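Local coordinates for protein demethylmenaquinone Methyltransferase (Thermus thermophilus, PDB 1J3L) that belongs to the RraA-like family of compact alpha/beta proteins and assembles from three copies of the chain, its precise role remaining unsettled, at residues L68-L72 with A112-S118; R34-V40 with G57-D63. All blocks are in the same frame, centred on the assembly; numbering follows the deposited sequence.

How the contacts relate
Both contacts belong to the RraA-like alpha/beta fold and follow each other along the chain: contact 2 closes with strand 58-63, and the loop after that strand supplies the first half of contact 1. Their centres lie about 18 Å apart, yet Leu72 joins them directly. Leu72 CD1 packs 3.8 Å from Val62 CG1 and 4.0 Å from Val40 CG2, so one side chain carries the hydrophobic packing from the strand ends to the loops. Contact 2 is buried in the sheet near the middle of the subunit, whereas contact 1 is peripheral and meets a second subunit. The bound magnesium ion is no part of either contact, lying about 11 Å from the side chain of Arg34.

Contact 1 of 2, residues L68-L72 with A112-S118; sequences LRTAL and AATPKKS
The backbones of Ala71 and Lys116 meet through a well-formed hydrogen bond, Ala71 N to Lys116 O at 2.8 Å, where two loops of the RraA-like alpha/beta fold come together: the one between strand 58-63 and helix 75-83, and the one leaving strand 112-113. Thr114 uses both of its branches. With OG1 anti to the backbone N (chi1 -153°), the hydroxyl donates to Leu68 O at 2.7 Å, while the methyl CG2 rests against the Thr70-Ala71 peptide, 3.4 Å from Ala71 N. Threonine suits a place needing a donor and a small apolar surface on one carbon, and the small CB of Ala71 adds little bulk beside it. Thr70 donates its own hydroxyl, OG1 to Ser118 OG at 2.7 Å, so two short polar side chains close the far end. Lys116 lays only CB near Arg69 O; its extended chain carries NZ to Pro13 O of the second subunit, whose Pro19 packs on Leu68 and Thr114. One water ties the loops together, donating to Arg69 O and to Thr114 OG1 and accepting from Lys116 N, which lies 2.8 Å from the water oxygen.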
loop_
_atom_site.group_PDB
_atom_site.type_symbol
_atom_site.label_atom_id
_atom_site.label_comp_id
_atom_site.label_asym_id
_atom_site.label_seq_id
_atom_site.Cartn_x
_atom_site.Cartn_y
_atom_site.Cartn_z
ATOM N N LEU A 68 -14.584 -1.360 2.305
ATOM C CA LEU A 68 -13.671 -2.341 2.883
ATOM C C LEU A 68 -14.324 -2.974 4.113
ATOM O O LEU A 68 -13.686 -3.745 4.844
ATOM C CB LEU A 68 -12.360 -1.656 3.285
ATOM C CG LEU A 68 -11.728 -0.660 2.300
ATOM C CD1 LEU A 68 -10.553 0.016 2.976
ATOM C CD2 LEU A 68 -11.277 -1.360 1.009
ATOM N N ARG A 69 -15.597 -2.649 4.329
ATOM C CA ARG A 69 -16.363 -3.153 5.470
ATOM C C ARG A 69 -16.667 -4.638 5.396
ATOM O O ARG A 69 -16.687 -5.314 6.420
ATOM C CB ARG A 69 -17.699 -2.420 5.596
ATOM C CG ARG A 69 -17.711 -1.101 6.356
ATOM C CD ARG A 69 -19.128 -0.549 6.279
ATOM N NE ARG A 69 -19.394 0.612 7.118
ATOM C CZ ARG A 69 -20.569 1.240 7.146
ATOM N NH1 ARG A 69 -21.566 0.812 6.378
ATOM N NH2 ARG A 69 -20.753 2.288 7.939
ATOM N N THR A 70 -16.941 -5.140 4.199
ATOM C CA THR A 70 -17.259 -6.556 4.040
ATOM C C THR A 70 -16.564 -7.133 2.815
ATOM O O THR A 70 -16.172 -6.401 1.912
ATOM C CB THR A 70 -18.806 -6.796 3.922
ATOM O OG1 THR A 70 -19.294 -6.291 2.670
ATOM C CG2 THR A 70 -19.546 -6.092 5.061
ATOM N N ALA A 71 -16.411 -8.450 2.797
ATOM C CA ALA A 71 -15.756 -9.127 1.689
ATOM C C ALA A 71 -16.765 -9.509 0.616
ATOM O O ALA A 71 -17.834 -10.046 0.919
ATOM C CB ALA A 71 -15.033 -10.373 2.193
ATOM N N LEU A 72 -16.423 -9.222 -0.636
ATOM C CA LEU A 72 -17.297 -9.554 -1.749
ATOM C C LEU A 72 -16.916 -10.908 -2.316
ATOM O O LEU A 72 -17.665 -11.505 -3.092
ATOM C CB LEU A 72 -17.207 -8.482 -2.835
ATOM C CG LEU A 72 -17.688 -7.121 -2.343
ATOM C CD1 LEU A 72 -17.621 -6.104 -3.447
ATOM C CD2 LEU A 72 -19.108 -7.259 -1.836
ATOM N N ALA A 112 -8.262 -4.425 -0.529
ATOM C CA ALA A 112 -7.845 -4.958 0.754
ATOM C C ALA A 112 -8.646 -6.169 1.171
ATOM O O ALA A 112 -9.691 -6.481 0.594
ATOM C CB ALA A 112 -7.974 -3.878 1.827
ATOM N N ALA A 113 -8.126 -6.866 2.174
ATOM C CA ALA A 113 -8.824 -8.010 2.737
ATOM C C ALA A 113 -9.545 -7.479 3.989
ATOM O O ALA A 113 -9.114 -6.499 4.596
ATOM C CB ALA A 113 -7.825 -9.122 3.115
ATOM N N THR A 114 -10.643 -8.117 4.363
ATOM C CA THR A 114 -11.410 -7.715 5.537
ATOM C C THR A 114 -12.077 -8.994 6.052
ATOM O O THR A 114 -12.396 -9.893 5.264
ATOM C CB THR A 114 -12.472 -6.646 5.169
ATOM O OG1 THR A 114 -12.759 -5.837 6.315
ATOM C CG2 THR A 114 -13.765 -7.304 4.689
ATOM N N PRO A 115 -12.303 -9.090 7.375
ATOM C CA PRO A 115 -12.917 -10.261 8.022
ATOM C C PRO A 115 -14.399 -10.565 7.831
ATOM O O PRO A 115 -14.775 -11.732 7.709
ATOM C CB PRO A 115 -12.594 -10.049 9.507
ATOM C CG PRO A 115 -11.388 -9.154 9.492
ATOM C CD PRO A 115 -11.764 -8.177 8.394
ATOM N N LYS A 116 -15.240 -9.533 7.838
ATOM C CA LYS A 116 -16.684 -9.732 7.710
ATOM C C LYS A 116 -17.201 -10.140 6.349
ATOM O O LYS A 116 -16.788 -9.604 5.323
ATOM C CB LYS A 116 -17.458 -8.481 8.146
ATOM C CG LYS A 116 -17.542 -8.288 9.635
ATOM C CD LYS A 116 -18.773 -7.489 10.005
ATOM C CE LYS A 116 -19.025 -7.566 11.501
ATOM N NZ LYS A 116 -20.296 -6.901 11.894
ATOM N N LYS A 117 -18.137 -11.084 6.359
ATOM C CA LYS A 117 -18.762 -11.557 5.139
ATOM C C LYS A 117 -19.823 -10.534 4.719
ATOM O O LYS A 117 -20.308 -9.762 5.545
ATOM C CB LYS A 117 -19.403 -12.924 5.382
ATOM C CG LYS A 117 -20.560 -12.904 6.378
ATOM C CD LYS A 117 -20.934 -14.317 6.776
ATOM C CE LYS A 117 -21.116 -15.190 5.544
ATOM N NZ LYS A 117 -21.015 -16.642 5.859
ATOM N N SER A 118 -20.157 -10.523 3.433
ATOM C CA SER A 118 -21.153 -9.606 2.884
ATOM C C SER A 118 -22.560 -10.178 3.039
ATOM O O SER A 118 -22.743 -11.383 3.224
ATOM C CB SER A 118 -20.892 -9.360 1.391
ATOM O OG SER A 118 -19.762 -8.538 1.182
HETATM O O HOH W 1 -14.858 -6.774 7.787
#

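Contact 2 of 2, residues R34-V40 with G57-D63; sequences RVRTLRV and GQVLFVD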
loop_
_atom_site.group_PDB
_atom_site.type_symbol
_atom_site.label_atom_id
_atom_site.label_comp_id
_atom_site.label_asym_id
_atom_site.label_seq_id
_atom_site.Cartn_x
_atom_site.Cartn_y
_atom_site.Cartn_z
ATOM N N ARG A 34 -12.231 -10.880 -21.531
ATOM C CA ARG A 34 -13.395 -10.081 -21.860
ATOM C C ARG A 34 -14.026 -9.660 -20.534
ATOM O O ARG A 34 -14.302 -10.501 -19.679
ATOM C CB ARG A 34 -14.391 -10.910 -22.684
ATOM C CG ARG A 34 -15.557 -10.098 -23.224
ATOM C CD ARG A 34 -16.546 -10.953 -24.012
ATOM N NE ARG A 34 -17.577 -10.135 -24.651
ATOM C CZ ARG A 34 -17.377 -9.367 -25.723
ATOM N NH1 ARG A 34 -16.182 -9.306 -26.289
ATOM N NH2 ARG A 34 -18.374 -8.657 -26.230
ATOM N N VAL A 35 -14.251 -8.361 -20.372
ATOM C CA VAL A 35 -14.828 -7.810 -19.155
ATOM C C VAL A 35 -16.318 -8.064 -18.958
ATOM O O VAL A 35 -17.122 -7.983 -19.886
ATOM C CB VAL A 35 -14.594 -6.266 -19.072
ATOM C CG1 VAL A 35 -15.318 -5.687 -17.879
ATOM C CG2 VAL A 35 -13.109 -5.961 -18.976
ATOM N N ARG A 36 -16.657 -8.364 -17.713
ATOM C CA ARG A 36 -18.020 -8.606 -17.273
ATOM C C ARG A 36 -18.091 -7.712 -16.032
ATOM O O ARG A 36 -17.216 -7.783 -15.173
ATOM C CB ARG A 36 -18.183 -10.070 -16.874
ATOM C CG ARG A 36 -19.609 -10.541 -16.842
ATOM C CD ARG A 36 -20.083 -10.990 -18.212
ATOM N NE ARG A 36 -21.522 -11.224 -18.200
ATOM C CZ ARG A 36 -22.135 -12.120 -17.432
ATOM N NH1 ARG A 36 -21.436 -12.884 -16.604
ATOM N NH2 ARG A 36 -23.453 -12.243 -17.485
ATOM N N THR A 37 -19.109 -6.872 -15.926
ATOM C CA THR A 37 -19.197 -5.971 -14.784
ATOM C C THR A 37 -20.301 -6.298 -13.800
ATOM O O THR A 37 -21.215 -7.079 -14.084
ATOM C CB THR A 37 -19.405 -4.514 -15.228
ATOM O OG1 THR A 37 -20.704 -4.374 -15.826
ATOM C CG2 THR A 37 -18.337 -4.114 -16.235
ATOM N N LEU A 38 -20.208 -5.662 -12.639
ATOM C CA LEU A 38 -21.171 -5.854 -11.576
ATOM C C LEU A 38 -21.021 -4.722 -10.567
ATOM O O LEU A 38 -19.905 -4.327 -10.214
ATOM C CB LEU A 38 -20.912 -7.203 -10.915
ATOM C CG LEU A 38 -21.821 -7.703 -9.808
ATOM C CD1 LEU A 38 -23.260 -7.723 -10.287
ATOM C CD2 LEU A 38 -21.364 -9.099 -9.400
ATOM N N ARG A 39 -22.148 -4.185 -10.127
ATOM C CA ARG A 39 -22.138 -3.115 -9.146
ATOM C C ARG A 39 -22.947 -3.576 -7.951
ATOM O O ARG A 39 -24.096 -3.989 -8.089
ATOM C CB ARG A 39 -22.748 -1.837 -9.720
ATOM C CG ARG A 39 -22.830 -0.711 -8.702
ATOM C CD ARG A 39 -23.410 0.558 -9.298
ATOM N NE ARG A 39 -22.565 1.097 -10.360
ATOM C CZ ARG A 39 -22.945 1.221 -11.628
ATOM N NH1 ARG A 39 -24.165 0.846 -11.999
ATOM N NH2 ARG A 39 -22.103 1.717 -12.528
ATOM N N VAL A 40 -22.327 -3.529 -6.780
ATOM C CA VAL A 40 -22.989 -3.927 -5.551
ATOM C C VAL A 40 -22.382 -3.128 -4.420
ATOM O O VAL A 40 -21.425 -2.370 -4.607
ATOM C CB VAL A 40 -22.790 -5.427 -5.224
ATOM C CG1 VAL A 40 -23.387 -6.278 -6.308
ATOM C CG2 VAL A 40 -21.294 -5.742 -5.042
ATOM N N GLY A 57 -12.331 -17.237 -20.661
ATOM C CA GLY A 57 -11.765 -16.051 -21.286
ATOM C C GLY A 57 -12.374 -14.738 -20.827
ATOM O O GLY A 57 -12.380 -13.757 -21.571
ATOM N N GLN A 58 -12.883 -14.697 -19.600
ATOM C CA GLN A 58 -13.496 -13.469 -19.103
ATOM C C GLN A 58 -12.934 -12.972 -17.781
ATOM O O GLN A 58 -12.340 -13.720 -17.015
ATOM C CB GLN A 58 -15.011 -13.660 -18.962
ATOM C CG GLN A 58 -15.700 -14.064 -20.261
ATOM C CD GLN A 58 -17.092 -14.620 -20.037
ATOM O OE1 GLN A 58 -18.018 -13.890 -19.701
ATOM N NE2 GLN A 58 -17.240 -15.927 -20.211
ATOM N N VAL A 59 -13.136 -11.687 -17.529
ATOM C CA VAL A 59 -12.693 -11.065 -16.302
ATOM C C VAL A 59 -13.883 -10.355 -15.665
ATOM O O VAL A 59 -14.530 -9.527 -16.305
ATOM C CB VAL A 59 -11.596 -10.026 -16.573
ATOM C CG1 VAL A 59 -11.305 -9.231 -15.310
ATOM C CG2 VAL A 59 -10.343 -10.720 -17.040
ATOM N N LEU A 60 -14.179 -10.679 -14.412
ATOM C CA LEU A 60 -15.286 -10.027 -13.737
ATOM C C LEU A 60 -14.738 -8.847 -12.937
ATOM O O LEU A 60 -13.819 -8.990 -12.133
ATOM C CB LEU A 60 -16.016 -11.003 -12.811
ATOM C CG LEU A 60 -17.261 -10.432 -12.119
ATOM C CD1 LEU A 60 -18.360 -10.236 -13.159
ATOM C CD2 LEU A 60 -17.735 -11.366 -10.996
ATOM N N PHE A 61 -15.296 -7.676 -13.194
ATOM C CA PHE A 61 -14.894 -6.461 -12.509
ATOM C C PHE A 61 -16.039 -6.123 -11.560
ATOM O O PHE A 61 -17.139 -5.788 -11.997
ATOM C CB PHE A 61 -14.686 -5.328 -13.522
ATOM C CG PHE A 61 -13.790 -4.228 -13.030
ATOM C CD1 PHE A 61 -14.100 -3.521 -11.881
ATOM C CD2 PHE A 61 -12.648 -3.888 -13.728
ATOM C CE1 PHE A 61 -13.274 -2.494 -11.433
ATOM C CE2 PHE A 61 -11.818 -2.859 -13.286
ATOM C CZ PHE A 61 -12.136 -2.163 -12.141
ATOM N N VAL A 62 -15.782 -6.237 -10.263
ATOM C CA VAL A 62 -16.802 -5.955 -9.260
ATOM C C VAL A 62 -16.599 -4.602 -8.617
ATOM O O VAL A 62 -15.584 -4.359 -7.958
ATOM C CB VAL A 62 -16.801 -7.006 -8.137
ATOM C CG1 VAL A 62 -17.945 -6.744 -7.187
ATOM C CG2 VAL A 62 -16.894 -8.392 -8.730
ATOM N N ASP A 63 -17.562 -3.718 -8.824
ATOM C CA ASP A 63 -17.497 -2.390 -8.231
ATOM C C ASP A 63 -18.219 -2.464 -6.885
ATOM O O ASP A 63 -19.445 -2.577 -6.845
ATOM C CB ASP A 63 -18.193 -1.370 -9.128
ATOM C CG ASP A 63 -18.062 0.031 -8.603
ATOM O OD1 ASP A 63 -18.056 0.199 -7.365
ATOM O OD2 ASP A 63 -17.971 0.963 -9.422
#
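The side chains of Arg36 and Gln58 run side by side and point the same way on one sheet face, the guanidinium and amide planes turned 56° from each other; Arg36 CD comes 3.9 Å from Gln58 OE1. Each polar end is held elsewhere, Arg36 by Asp127 and Glu53, Gln58 NE2 by the carbonyls of Glu54 and Ala56. Phe61 occupies the other face with Val35 and Val59, apolar residues suited to its burial, the ring turned away from strand 31-39 and only CB lying against Arg36 O, at 3.9 Å. The pairing is parallel and in register, the 34-39 and 58-63 segments running 29° apart. Bonds alternate: Val59 N gives to Arg34 O at 2.7 Å and Arg36 N to Val59 O at 2.8 Å, whereas Leu38 N to Phe61 O is weak. Leu60, its CG anti to the backbone N (chi1 -176°), brings CD1 to 3.7 Å from Arg36 CB, covering the long aliphatic part that lets arginine reach both acids. The strands belong to a beta-alpha-beta unit: Leu38 and Leu60 fill the side under the connecting helix 45-51, while Val35, Val59 and Phe61 meet Leu143 of strand 142-146, and Phe61 and Asp63 touch Val132 of strand 130-132.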